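Local coordinates for selenium-binding protein (PDB 2ECE), which is of unknown function but adopts a beta-propeller fold and, as a member of the selenium-binding protein family, may bind selenium, at residues Leu33-Gly38 and Asn70-His75; His62-Pro67 and Pro120-Val125; Leu66-Asp71 and Arg107-Asp112; His74-Asn79 and Leu98-Leu103. All blocks are in the same frame, centred on the assembly; numbering follows the deposited sequence.

Interaction 1. Residues Leu33-Gly38 and Asn70-His75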
loop_
_atom_site.group_PDB
_atom_site.type_symbol
_atom_site.label_atom_id
_atom_site.label_comp_id
_atom_site.label_asym_id
_atom_site.label_seq_id
_atom_site.Cartn_x
_atom_site.Cartn_y
_atom_site.Cartn_z
ATOM N N LEU A 33 4.830 -0.713 -13.843
ATOM C CA LEU A 33 6.203 -1.143 -14.039
ATOM C C LEU A 33 6.426 -2.207 -15.116
ATOM O O LEU A 33 5.543 -3.010 -15.415
ATOM C CB LEU A 33 6.760 -1.674 -12.716
ATOM C CG LEU A 33 5.962 -2.842 -12.110
ATOM C CD1 LEU A 33 6.879 -3.706 -11.266
ATOM C CD2 LEU A 33 4.802 -2.302 -11.275
ATOM N N TYR A 34 7.624 -2.189 -15.689
ATOM C CA TYR A 34 8.040 -3.170 -16.684
ATOM C C TYR A 34 9.133 -4.003 -16.012
ATOM O O TYR A 34 9.602 -5.006 -16.557
ATOM C CB TYR A 34 8.588 -2.477 -17.934
ATOM C CG TYR A 34 7.509 -2.030 -18.899
ATOM C CD1 TYR A 34 6.702 -2.964 -19.555
ATOM C CD2 TYR A 34 7.286 -0.677 -19.155
ATOM C CE1 TYR A 34 5.702 -2.558 -20.440
ATOM C CE2 TYR A 34 6.289 -0.264 -20.038
ATOM C CZ TYR A 34 5.505 -1.208 -20.675
ATOM O OH TYR A 34 4.529 -0.809 -21.553
ATOM N N THR A 35 9.531 -3.571 -14.818
ATOM C CA THR A 35 10.551 -4.268 -14.046
ATOM C C THR A 35 10.042 -5.678 -13.752
ATOM O O THR A 35 8.966 -5.851 -13.178
ATOM C CB THR A 35 10.834 -3.548 -12.705
ATOM O OG1 THR A 35 11.228 -2.195 -12.955
ATOM C CG2 THR A 35 11.949 -4.245 -11.958
ATOM N N GLY A 36 10.804 -6.687 -14.165
ATOM C CA GLY A 36 10.399 -8.062 -13.925
ATOM C C GLY A 36 9.632 -8.704 -15.074
ATOM O O GLY A 36 9.333 -9.902 -15.039
ATOM N N THR A 37 9.316 -7.917 -16.098
ATOM C CA THR A 37 8.575 -8.431 -17.245
ATOM C C THR A 37 9.500 -8.870 -18.367
ATOM O O THR A 37 9.072 -9.539 -19.306
ATOM C CB THR A 37 7.649 -7.370 -17.834
ATOM O OG1 THR A 37 8.447 -6.307 -18.372
ATOM C CG2 THR A 37 6.699 -6.833 -16.757
ATOM N N GLY A 38 10.763 -8.475 -18.277
ATOM C CA GLY A 38 11.711 -8.834 -19.313
ATOM C C GLY A 38 11.715 -7.795 -20.414
ATOM O O GLY A 38 12.478 -7.897 -21.373
ATOM N N ASN A 70 14.125 -0.039 -14.625
ATOM C CA ASN A 70 14.169 -0.851 -13.407
ATOM C C ASN A 70 14.083 -0.137 -12.051
ATOM O O ASN A 70 14.724 -0.557 -11.092
ATOM C CB ASN A 70 15.407 -1.759 -13.413
ATOM C CG ASN A 70 15.348 -2.809 -14.505
ATOM O OD1 ASN A 70 14.297 -3.405 -14.760
ATOM N ND2 ASN A 70 16.481 -3.051 -15.149
ATOM N N ASP A 71 13.286 0.927 -11.962
ATOM C CA ASP A 71 13.112 1.642 -10.692
ATOM C C ASP A 71 12.319 0.747 -9.740
ATOM O O ASP A 71 12.562 0.737 -8.534
ATOM C CB ASP A 71 12.298 2.935 -10.886
ATOM C CG ASP A 71 13.139 4.114 -11.372
ATOM O OD1 ASP A 71 14.107 4.505 -10.681
ATOM O OD2 ASP A 71 12.815 4.668 -12.441
ATOM N N GLU A 72 11.394 -0.006 -10.335
ATOM C CA GLU A 72 10.435 -0.890 -9.668
ATOM C C GLU A 72 9.505 0.018 -8.879
ATOM O O GLU A 72 9.639 0.170 -7.663
ATOM C CB GLU A 72 11.090 -1.927 -8.739
ATOM C CG GLU A 72 10.078 -2.775 -7.894
ATOM C CD GLU A 72 9.906 -4.239 -8.352
ATOM O OE1 GLU A 72 10.911 -4.891 -8.708
ATOM O OE2 GLU A 72 8.761 -4.751 -8.332
ATOM N N LEU A 73 8.585 0.663 -9.595
ATOM C CA LEU A 73 7.609 1.530 -8.945
ATOM C C LEU A 73 6.745 0.614 -8.111
ATOM O O LEU A 73 6.610 -0.582 -8.427
ATOM C CB LEU A 73 6.742 2.276 -9.965
ATOM C CG LEU A 73 7.431 3.392 -10.763
ATOM C CD1 LEU A 73 6.387 4.350 -11.313
ATOM C CD2 LEU A 73 8.391 4.157 -9.863
ATOM N N HIS A 74 6.275 1.126 -6.981
ATOM C CA HIS A 74 5.437 0.303 -6.115
ATOM C C HIS A 74 4.373 1.165 -5.399
ATOM O O HIS A 74 3.272 1.379 -5.899
ATOM C CB HIS A 74 6.414 -0.286 -5.130
ATOM C CG HIS A 74 5.901 -1.415 -4.301
ATOM N ND1 HIS A 74 5.984 -2.727 -4.710
ATOM C CD2 HIS A 74 5.435 -1.446 -3.030
ATOM C CE1 HIS A 74 5.594 -3.520 -3.726
ATOM N NE2 HIS A 74 5.254 -2.767 -2.696
ATOM N N HIS A 75 4.845 1.874 -4.387
ATOM C CA HIS A 75 3.980 2.724 -3.566
ATOM C C HIS A 75 4.427 4.163 -3.793
ATOM O O HIS A 75 5.591 4.408 -4.113
ATOM C CB HIS A 75 4.118 2.391 -2.058
ATOM C CG HIS A 75 3.263 1.246 -1.591
ATOM N ND1 HIS A 75 2.741 0.301 -2.448
ATOM C CD2 HIS A 75 2.861 0.885 -0.346
ATOM C CE1 HIS A 75 2.053 -0.590 -1.755
ATOM N NE2 HIS A 75 2.110 -0.258 -0.476
HETATM O O HOH W 1 11.670 -0.654 -15.898
#
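L33, closing strand 27-33, offers both of its methyls to the 70-75 loop: CD1 lies 3.6 Å from E72 OE2 and CD2 3.8 Å from L73 O. Its CG stands between the backbone N and the carbonyl carbon (chi1 58°), and the side chain runs obliquely over that of E72. T35 comes next and carries most of the remaining contact. Its CG2 methyl meets the glutamate at about a right angle, 3.5 Å from E72 OE1, and also touches N70 OD1 at 3.8 Å. The hydroxyl branch sits against the main chain, T35 OG1 being 3.3 Å from N70 CA, and is hydrogen-bonded to D43 OD2, which also binds L73 N. Water 1 accepts a hydrogen bond from N70 N at 2.8 Å. With an alanine here, D43 would probably lose one of its mates and a gap would be likely to open beside N70 and E72, whose OE1 is held by R104 and S403. Beyond T35 the chain turns back, with T37 N and OG1 both binding Y34 O. In this beta-propeller, a turn within one blade thus packs on the crossover that leads from its outermost strand to the innermost strand of the next.

Interaction 2. Residues His62-Pro67 and Pro120-Val125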
loop_
_atom_site.group_PDB
_atom_site.type_symbol
_atom_site.label_atom_id
_atom_site.label_comp_id
_atom_site.label_asym_id
_atom_site.label_seq_id
_atom_site.Cartn_x
_atom_site.Cartn_y
_atom_site.Cartn_z
ATOM N N HIS A 62 -2.737 9.539 -20.206
ATOM C CA HIS A 62 -1.358 10.013 -20.210
ATOM C C HIS A 62 -0.472 9.072 -19.401
ATOM O O HIS A 62 -0.927 8.412 -18.467
ATOM C CB HIS A 62 -1.268 11.423 -19.615
ATOM C CG HIS A 62 0.090 12.049 -19.729
ATOM N ND1 HIS A 62 0.628 12.449 -20.933
ATOM C CD2 HIS A 62 1.024 12.336 -18.787
ATOM C CE1 HIS A 62 1.832 12.955 -20.731
ATOM N NE2 HIS A 62 2.096 12.899 -19.438
ATOM N N LYS A 63 0.798 9.017 -19.782
ATOM C CA LYS A 63 1.775 8.187 -19.101
ATOM C C LYS A 63 2.988 9.047 -18.798
ATOM O O LYS A 63 3.573 9.655 -19.694
ATOM C CB LYS A 63 2.193 6.998 -19.977
ATOM C CG LYS A 63 1.116 5.937 -20.181
ATOM C CD LYS A 63 1.665 4.761 -20.988
ATOM C CE LYS A 63 0.641 3.644 -21.129
ATOM N NZ LYS A 63 1.225 2.439 -21.786
ATOM N N VAL A 64 3.340 9.135 -17.524
ATOM C CA VAL A 64 4.510 9.906 -17.135
ATOM C C VAL A 64 5.649 8.896 -17.178
ATOM O O VAL A 64 5.951 8.229 -16.187
ATOM C CB VAL A 64 4.367 10.464 -15.711
ATOM C CG1 VAL A 64 5.561 11.345 -15.378
ATOM C CG2 VAL A 64 3.065 11.256 -15.595
ATOM N N GLU A 65 6.254 8.764 -18.353
ATOM C CA GLU A 65 7.347 7.827 -18.542
ATOM C C GLU A 65 8.621 8.313 -17.841
ATOM O O GLU A 65 9.034 9.465 -17.997
ATOM C CB GLU A 65 7.551 7.595 -20.046
ATOM C CG GLU A 65 6.430 6.722 -20.624
ATOM C CD GLU A 65 6.335 6.727 -22.145
ATOM O OE1 GLU A 65 7.210 7.319 -22.815
ATOM O OE2 GLU A 65 5.369 6.125 -22.668
ATOM N N LEU A 66 9.222 7.430 -17.045
ATOM C CA LEU A 66 10.429 7.761 -16.286
ATOM C C LEU A 66 11.709 7.709 -17.119
ATOM O O LEU A 66 11.792 6.968 -18.090
ATOM C CB LEU A 66 10.544 6.828 -15.076
ATOM C CG LEU A 66 9.303 6.892 -14.174
ATOM C CD1 LEU A 66 9.449 5.923 -13.018
ATOM C CD2 LEU A 66 9.117 8.324 -13.665
ATOM N N PRO A 67 12.728 8.499 -16.735
ATOM C CA PRO A 67 14.015 8.559 -17.442
ATOM C C PRO A 67 14.964 7.383 -17.245
ATOM O O PRO A 67 15.966 7.283 -17.947
ATOM C CB PRO A 67 14.618 9.866 -16.943
ATOM C CG PRO A 67 14.125 9.918 -15.527
ATOM C CD PRO A 67 12.666 9.535 -15.688
ATOM N N PRO A 120 0.649 15.281 -15.689
ATOM C CA PRO A 120 1.663 15.603 -14.678
ATOM C C PRO A 120 3.040 15.581 -15.331
ATOM O O PRO A 120 3.233 14.895 -16.332
ATOM C CB PRO A 120 1.506 14.476 -13.652
ATOM C CG PRO A 120 0.105 13.935 -13.914
ATOM C CD PRO A 120 0.017 13.983 -15.401
ATOM N N LYS A 121 3.988 16.323 -14.767
ATOM C CA LYS A 121 5.344 16.361 -15.311
ATOM C C LYS A 121 6.387 16.201 -14.211
ATOM O O LYS A 121 6.234 16.749 -13.125
ATOM C CB LYS A 121 5.589 17.689 -16.041
ATOM C CG LYS A 121 4.842 17.845 -17.365
ATOM C CD LYS A 121 5.084 19.227 -17.962
ATOM C CE LYS A 121 4.441 19.393 -19.334
ATOM N NZ LYS A 121 5.104 18.577 -20.393
ATOM N N ILE A 122 7.443 15.442 -14.498
ATOM C CA ILE A 122 8.521 15.249 -13.535
ATOM C C ILE A 122 9.264 16.575 -13.470
ATOM O O ILE A 122 9.748 17.059 -14.491
ATOM C CB ILE A 122 9.524 14.177 -14.007
ATOM C CG1 ILE A 122 8.819 12.835 -14.198
ATOM C CG2 ILE A 122 10.669 14.063 -13.000
ATOM C CD1 ILE A 122 9.706 11.785 -14.850
ATOM N N ILE A 123 9.355 17.168 -12.285
ATOM C CA ILE A 123 10.049 18.437 -12.152
ATOM C C ILE A 123 11.327 18.363 -11.327
ATOM O O ILE A 123 12.087 19.329 -11.271
ATOM C CB ILE A 123 9.117 19.535 -11.571
ATOM C CG1 ILE A 123 8.427 19.044 -10.298
ATOM C CG2 ILE A 123 8.102 19.954 -12.626
ATOM C CD1 ILE A 123 9.136 19.447 -9.025
ATOM N N LYS A 124 11.573 17.216 -10.699
ATOM C CA LYS A 124 12.778 17.031 -9.892
ATOM C C LYS A 124 13.056 15.557 -9.619
ATOM O O LYS A 124 12.135 14.763 -9.408
ATOM C CB LYS A 124 12.659 17.779 -8.560
ATOM C CG LYS A 124 13.908 17.669 -7.671
ATOM C CD LYS A 124 13.877 18.679 -6.526
ATOM C CE LYS A 124 15.222 18.756 -5.811
ATOM N NZ LYS A 124 15.330 19.968 -4.951
ATOM N N VAL A 125 14.332 15.193 -9.644
ATOM C CA VAL A 125 14.736 13.824 -9.379
ATOM C C VAL A 125 15.799 13.809 -8.292
ATOM O O VAL A 125 16.766 14.570 -8.352
ATOM C CB VAL A 125 15.337 13.145 -10.629
ATOM C CG1 VAL A 125 15.813 11.738 -10.278
ATOM C CG2 VAL A 125 14.301 13.086 -11.751
HETATM O O HOH W 2 4.574 13.995 -18.398
#
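In V64 the first torsion (chi1 -176°) swings CG1 away from the main-chain N, while I122 holds CG1 anti to its carbonyl carbon (chi1 -60°) and then extends (chi2 172°); these settings bring V64 CG1 and I122 CG1 to 3.8 Å, the two side chains crossing at a slant. The contact joins neighbouring blades of the beta-propeller at their outer edges: strand 60-65 is the outermost of one four-stranded sheet, strand 121-126 the outermost of the next. No hydrogen bond passes directly between the two segments, so the blades meet here through van der Waals contacts and a water. The extended I122 carries its CD1 on to the chain that follows V64. There it meets L66 CD2 at 3.7 Å, the leucine lying across it at about a right angle, and P67 CD comes up against the end of the isoleucine, 3.8 Å from I122 CD1. The other branch of V64 serves the start of the second segment: V64 CG2 rests 3.7 Å from P120 O and close to the proline ring. V64 is also the centre of an inverse gamma turn, where the chain bends. P120 also packs on I111 and V47. At the far end H62 slides past P120 in the opposite direction, with H62 CD2 3.9 Å from P120 CD. Water 2 lies in the plane of the imidazole, at its edge, 2.9 Å from H62 NE2, and donates a hydrogen bond of 2.6 Å to P120 O.

Interaction 3. Residues Leu66-Asp71 and Arg107-Asp112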
loop_
_atom_site.group_PDB
_atom_site.type_symbol
_atom_site.label_atom_id
_atom_site.label_comp_id
_atom_site.label_asym_id
_atom_site.label_seq_id
_atom_site.Cartn_x
_atom_site.Cartn_y
_atom_site.Cartn_z
ATOM N N LEU A 66 9.222 7.430 -17.045
ATOM C CA LEU A 66 10.429 7.761 -16.286
ATOM C C LEU A 66 11.709 7.709 -17.119
ATOM O O LEU A 66 11.792 6.968 -18.090
ATOM C CB LEU A 66 10.544 6.828 -15.076
ATOM C CG LEU A 66 9.303 6.892 -14.174
ATOM C CD1 LEU A 66 9.449 5.923 -13.018
ATOM C CD2 LEU A 66 9.117 8.324 -13.665
ATOM N N PRO A 67 12.728 8.499 -16.735
ATOM C CA PRO A 67 14.015 8.559 -17.442
ATOM C C PRO A 67 14.964 7.383 -17.245
ATOM O O PRO A 67 15.966 7.283 -17.947
ATOM C CB PRO A 67 14.618 9.866 -16.943
ATOM C CG PRO A 67 14.125 9.918 -15.527
ATOM C CD PRO A 67 12.666 9.535 -15.688
ATOM N N TYR A 68 14.675 6.506 -16.289
ATOM C CA TYR A 68 15.537 5.347 -16.066
ATOM C C TYR A 68 14.730 4.060 -16.081
ATOM O O TYR A 68 13.505 4.076 -15.953
ATOM C CB TYR A 68 16.282 5.438 -14.726
ATOM C CG TYR A 68 17.127 6.674 -14.544
ATOM C CD1 TYR A 68 16.603 7.814 -13.940
ATOM C CD2 TYR A 68 18.454 6.707 -14.979
ATOM C CE1 TYR A 68 17.377 8.957 -13.766
ATOM C CE2 TYR A 68 19.238 7.847 -14.812
ATOM C CZ TYR A 68 18.695 8.966 -14.204
ATOM O OH TYR A 68 19.462 10.092 -14.027
ATOM N N ILE A 69 15.433 2.943 -16.215
ATOM C CA ILE A 69 14.805 1.633 -16.251
ATOM C C ILE A 69 15.019 0.898 -14.925
ATOM O O ILE A 69 15.957 1.193 -14.191
ATOM C CB ILE A 69 15.378 0.807 -17.433
ATOM C CG1 ILE A 69 14.905 1.423 -18.753
ATOM C CG2 ILE A 69 14.944 -0.639 -17.337
ATOM C CD1 ILE A 69 15.647 0.923 -19.972
ATOM N N ASN A 70 14.125 -0.039 -14.625
ATOM C CA ASN A 70 14.169 -0.851 -13.407
ATOM C C ASN A 70 14.083 -0.137 -12.051
ATOM O O ASN A 70 14.724 -0.557 -11.092
ATOM C CB ASN A 70 15.407 -1.759 -13.413
ATOM C CG ASN A 70 15.348 -2.809 -14.505
ATOM O OD1 ASN A 70 14.297 -3.405 -14.760
ATOM N ND2 ASN A 70 16.481 -3.051 -15.149
ATOM N N ASP A 71 13.286 0.927 -11.962
ATOM C CA ASP A 71 13.112 1.642 -10.692
ATOM C C ASP A 71 12.319 0.747 -9.740
ATOM O O ASP A 71 12.562 0.737 -8.534
ATOM C CB ASP A 71 12.298 2.935 -10.886
ATOM C CG ASP A 71 13.139 4.114 -11.372
ATOM O OD1 ASP A 71 14.107 4.505 -10.681
ATOM O OD2 ASP A 71 12.815 4.668 -12.441
ATOM N N ARG A 107 15.591 5.738 -6.053
ATOM C CA ARG A 107 15.469 7.053 -6.668
ATOM C C ARG A 107 14.119 7.646 -6.268
ATOM O O ARG A 107 13.181 6.903 -5.969
ATOM C CB ARG A 107 15.560 6.913 -8.195
ATOM C CG ARG A 107 15.314 8.195 -8.985
ATOM C CD ARG A 107 15.622 8.001 -10.478
ATOM N NE ARG A 107 17.029 7.667 -10.724
ATOM C CZ ARG A 107 17.474 6.464 -11.077
ATOM N NH1 ARG A 107 16.629 5.452 -11.231
ATOM N NH2 ARG A 107 18.771 6.274 -11.294
ATOM N N ILE A 108 14.019 8.971 -6.228
ATOM C CA ILE A 108 12.747 9.618 -5.891
ATOM C C ILE A 108 12.390 10.644 -6.958
ATOM O O ILE A 108 13.186 11.541 -7.267
ATOM C CB ILE A 108 12.787 10.365 -4.542
ATOM C CG1 ILE A 108 13.157 9.411 -3.407
ATOM C CG2 ILE A 108 11.401 10.981 -4.244
ATOM C CD1 ILE A 108 13.349 10.114 -2.071
ATOM N N TYR A 109 11.204 10.505 -7.538
ATOM C CA TYR A 109 10.753 11.464 -8.533
ATOM C C TYR A 109 9.740 12.386 -7.864
ATOM O O TYR A 109 8.951 11.947 -7.015
ATOM C CB TYR A 109 10.074 10.757 -9.710
ATOM C CG TYR A 109 10.955 9.778 -10.448
ATOM C CD1 TYR A 109 10.932 8.418 -10.143
ATOM C CD2 TYR A 109 11.793 10.209 -11.473
ATOM C CE1 TYR A 109 11.716 7.511 -10.846
ATOM C CE2 TYR A 109 12.585 9.312 -12.181
ATOM C CZ TYR A 109 12.542 7.965 -11.867
ATOM O OH TYR A 109 13.316 7.074 -12.581
ATOM N N ILE A 110 9.774 13.660 -8.236
ATOM C CA ILE A 110 8.834 14.646 -7.719
ATOM C C ILE A 110 8.052 15.015 -8.975
ATOM O O ILE A 110 8.600 15.634 -9.895
ATOM C CB ILE A 110 9.552 15.899 -7.176
ATOM C CG1 ILE A 110 10.643 15.494 -6.175
ATOM C CG2 ILE A 110 8.542 16.818 -6.500
ATOM C CD1 ILE A 110 10.131 14.723 -4.970
ATOM N N ILE A 111 6.782 14.620 -9.017
ATOM C CA ILE A 111 5.940 14.859 -10.183
ATOM C C ILE A 111 4.826 15.869 -9.913
ATOM O O ILE A 111 3.937 15.637 -9.094
ATOM C CB ILE A 111 5.358 13.515 -10.687
ATOM C CG1 ILE A 111 6.512 12.552 -10.980
ATOM C CG2 ILE A 111 4.519 13.727 -11.946
ATOM C CD1 ILE A 111 6.087 11.145 -11.335
ATOM N N ASP A 112 4.890 16.992 -10.624
ATOM C CA ASP A 112 3.937 18.090 -10.486
ATOM C C ASP A 112 2.623 17.803 -11.219
ATOM O O ASP A 112 2.628 17.490 -12.407
ATOM C CB ASP A 112 4.572 19.366 -11.052
ATOM C CG ASP A 112 3.855 20.633 -10.612
ATOM O OD1 ASP A 112 2.754 20.539 -10.030
ATOM O OD2 ASP A 112 4.399 21.732 -10.857
HETATM O O HOH W 3 17.233 2.555 -12.336
#
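D71 and R107 bring their CA atoms to 7.1 Å, whereas L66 CA and Y109 CA stay 8.6 Å apart; the irregular 66-71 loop runs beside strand 108-112 without pairing to it, and side chains span the gap. R107, bent at chi3 (-62°), lays its guanidinium flat on one face of the Y68 ring, with CZ 3.6 Å from the ring centroid and the planes 12° apart, a stacked cation-pi contact. The edge of the same guanidinium faces D71: R107 NH1 donates a bent bond of 2.7 Å to D71 OD1, arriving on the syn side but somewhat out of the carboxylate plane. The other carboxylate oxygen, D71 OD2, accepts a very short bond of 2.5 Å from Y109 OH, the carboxylate standing almost square to the ring (88°). L66 CD2 sits 3.7 Å above the centroid of the Y109 ring, a CH-pi contact on one face, while the aliphatic CG of R107 lies toward the rim of the opposite face. P67 CD touches Y109 CE2 at 3.5 Å. S105 OG also binds D71 OD1, and E127 takes R107 NE. With three partners gripping it, the buried D71 carboxylate is likely to stay ionised, its charge offset by an arginine that two acids and an aromatic face hold flat.

Interaction 4. Residues His74-Asn79 and Leu98-Leu103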
loop_
_atom_site.group_PDB
_atom_site.type_symbol
_atom_site.label_atom_id
_atom_site.label_comp_id
_atom_site.label_asym_id
_atom_site.label_seq_id
_atom_site.Cartn_x
_atom_site.Cartn_y
_atom_site.Cartn_z
ATOM N N HIS A 74 6.275 1.126 -6.981
ATOM C CA HIS A 74 5.437 0.303 -6.115
ATOM C C HIS A 74 4.373 1.165 -5.399
ATOM O O HIS A 74 3.272 1.379 -5.899
ATOM C CB HIS A 74 6.414 -0.286 -5.130
ATOM C CG HIS A 74 5.901 -1.415 -4.301
ATOM N ND1 HIS A 74 5.984 -2.727 -4.710
ATOM C CD2 HIS A 74 5.435 -1.446 -3.030
ATOM C CE1 HIS A 74 5.594 -3.520 -3.726
ATOM N NE2 HIS A 74 5.254 -2.767 -2.696
ATOM N N HIS A 75 4.845 1.874 -4.387
ATOM C CA HIS A 75 3.980 2.724 -3.566
ATOM C C HIS A 75 4.427 4.163 -3.793
ATOM O O HIS A 75 5.591 4.408 -4.113
ATOM C CB HIS A 75 4.118 2.391 -2.058
ATOM C CG HIS A 75 3.263 1.246 -1.591
ATOM N ND1 HIS A 75 2.741 0.301 -2.448
ATOM C CD2 HIS A 75 2.861 0.885 -0.346
ATOM C CE1 HIS A 75 2.053 -0.590 -1.755
ATOM N NE2 HIS A 75 2.110 -0.258 -0.476
ATOM N N PHE A 76 3.499 5.105 -3.671
ATOM C CA PHE A 76 3.823 6.524 -3.816
ATOM C C PHE A 76 2.784 7.370 -3.087
ATOM O O PHE A 76 1.751 6.862 -2.656
ATOM C CB PHE A 76 3.936 6.953 -5.296
ATOM C CG PHE A 76 2.642 6.897 -6.072
ATOM C CD1 PHE A 76 2.109 5.680 -6.479
ATOM C CD2 PHE A 76 1.972 8.072 -6.414
ATOM C CE1 PHE A 76 0.923 5.626 -7.220
ATOM C CE2 PHE A 76 0.780 8.035 -7.155
ATOM C CZ PHE A 76 0.257 6.808 -7.558
ATOM N N GLY A 77 3.055 8.658 -2.934
ATOM C CA GLY A 77 2.110 9.506 -2.233
ATOM C C GLY A 77 2.244 10.972 -2.577
ATOM O O GLY A 77 3.040 11.342 -3.433
ATOM N N TRP A 78 1.452 11.804 -1.910
ATOM C CA TRP A 78 1.475 13.246 -2.143
ATOM C C TRP A 78 2.471 13.966 -1.254
ATOM O O TRP A 78 2.822 13.479 -0.181
ATOM C CB TRP A 78 0.094 13.845 -1.885
ATOM C CG TRP A 78 -0.978 13.306 -2.768
ATOM C CD1 TRP A 78 -1.862 12.311 -2.474
ATOM C CD2 TRP A 78 -1.316 13.776 -4.073
ATOM N NE1 TRP A 78 -2.739 12.139 -3.515
ATOM C CE2 TRP A 78 -2.427 13.027 -4.511
ATOM C CE3 TRP A 78 -0.788 14.765 -4.916
ATOM C CZ2 TRP A 78 -3.026 13.233 -5.760
ATOM C CZ3 TRP A 78 -1.386 14.971 -6.161
ATOM C CH2 TRP A 78 -2.493 14.206 -6.566
ATOM N N ASN A 79 2.908 15.143 -1.700
ATOM C CA ASN A 79 3.845 15.953 -0.931
ATOM C C ASN A 79 3.138 16.495 0.314
ATOM O O ASN A 79 3.743 16.637 1.373
ATOM C CB ASN A 79 4.359 17.129 -1.776
ATOM C CG ASN A 79 3.260 18.121 -2.118
ATOM O OD1 ASN A 79 2.292 17.776 -2.795
ATOM N ND2 ASN A 79 3.403 19.358 -1.646
ATOM N N LEU A 98 3.330 14.409 -6.709
ATOM C CA LEU A 98 3.320 12.987 -6.413
ATOM C C LEU A 98 4.787 12.704 -6.098
ATOM O O LEU A 98 5.679 13.117 -6.848
ATOM C CB LEU A 98 2.885 12.159 -7.629
ATOM C CG LEU A 98 1.429 12.287 -8.094
ATOM C CD1 LEU A 98 1.216 11.408 -9.332
ATOM C CD2 LEU A 98 0.487 11.862 -6.970
ATOM N N ILE A 99 5.027 12.031 -4.976
ATOM C CA ILE A 99 6.367 11.660 -4.528
ATOM C C ILE A 99 6.445 10.176 -4.887
ATOM O O ILE A 99 5.818 9.341 -4.229
ATOM C CB ILE A 99 6.493 11.850 -2.997
ATOM C CG1 ILE A 99 6.049 13.263 -2.613
ATOM C CG2 ILE A 99 7.925 11.625 -2.544
ATOM C CD1 ILE A 99 6.882 14.359 -3.244
ATOM N N VAL A 100 7.208 9.860 -5.936
ATOM C CA VAL A 100 7.324 8.498 -6.452
ATOM C C VAL A 100 8.713 7.882 -6.321
ATOM O O VAL A 100 9.620 8.216 -7.079
ATOM C CB VAL A 100 6.919 8.473 -7.943
ATOM C CG1 VAL A 100 6.916 7.037 -8.472
ATOM C CG2 VAL A 100 5.548 9.129 -8.109
ATOM N N PRO A 101 8.882 6.940 -5.377
ATOM C CA PRO A 101 10.183 6.303 -5.177
ATOM C C PRO A 101 10.354 4.977 -5.913
ATOM O O PRO A 101 9.376 4.320 -6.281
ATOM C CB PRO A 101 10.222 6.114 -3.667
ATOM C CG PRO A 101 8.803 5.660 -3.401
ATOM C CD PRO A 101 7.973 6.627 -4.255
ATOM N N GLY A 102 11.607 4.587 -6.121
ATOM C CA GLY A 102 11.876 3.316 -6.770
ATOM C C GLY A 102 12.158 2.303 -5.676
ATOM O O GLY A 102 13.106 2.477 -4.895
ATOM N N LEU A 103 11.342 1.255 -5.591
ATOM C CA LEU A 103 11.545 0.237 -4.562
ATOM C C LEU A 103 12.862 -0.523 -4.791
ATOM O O LEU A 103 13.420 -1.093 -3.855
ATOM C CB LEU A 103 10.360 -0.736 -4.529
ATOM C CG LEU A 103 10.393 -1.873 -3.498
ATOM C CD1 LEU A 103 10.579 -1.332 -2.087
ATOM C CD2 LEU A 103 9.091 -2.658 -3.598
HETATM O O HOH W 4 6.660 3.839 -6.607
#
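G77 and I99 pair as an antiparallel hydrogen-bonded couple: I99 N gives a short, nearly straight bond of 2.6 Å (177°) to G77 O, and G77 N returns one of 3.1 Å to I99 O. In the adjoining non-hydrogen-bonded pair, W78 and L98 lie alongside each other on the same face of the sheet, and L98 CD2 sits 3.6 Å over the centroid of the six-membered indole ring. That methyl also lies 3.8 Å from F76 CE2; with chi1 at 67°, F76 turns its ring edge to L98. Were W78 a serine, L98 CD2 would probably lose the ring it lies on, and R95 its cation-pi partner. Here the innermost strand of a propeller blade, 77-78, joins the second, 97-101. Where the pairing stops, water 4 takes over, accepting from H74 N and donating to both H75 O and P101 O, each at 2.8 Å. L103 CD2 lies over one face of the H74 ring, 3.5 Å from its centroid, a CH-pi contact. H74 is further placed by a stack with H445, its neighbour H75 by a bond from NE2 to E255, and F76 by bonds from its N to Q446 and from its O to R448. At the opposite end, N79 OD1 binds the backbone N of R96 and F97.

Along the chain the segments run 33-38, 62-67, 66-71, 70-75, 74-79, then 98-103, 107-112 and 120-125, so the stretch 62-79 serves all four contacts in turn. It leaves the outermost strand of one blade, 60-65, and crosses to the innermost strand of the next, 77-78. Interactions 2 and 3, with centres about 7 Å apart, set strand 60-65 and the crossover against strands 121-126 and 108-112. Interaction 4 lies within the second blade, pairing 77-78 with 97-101. Interaction 1, whose centre is about 11 Å from that of interaction 3, ties the crossover back to the first blade. L66 takes part in interactions 2 and 3, and the crossover lies in the seam between the two blades.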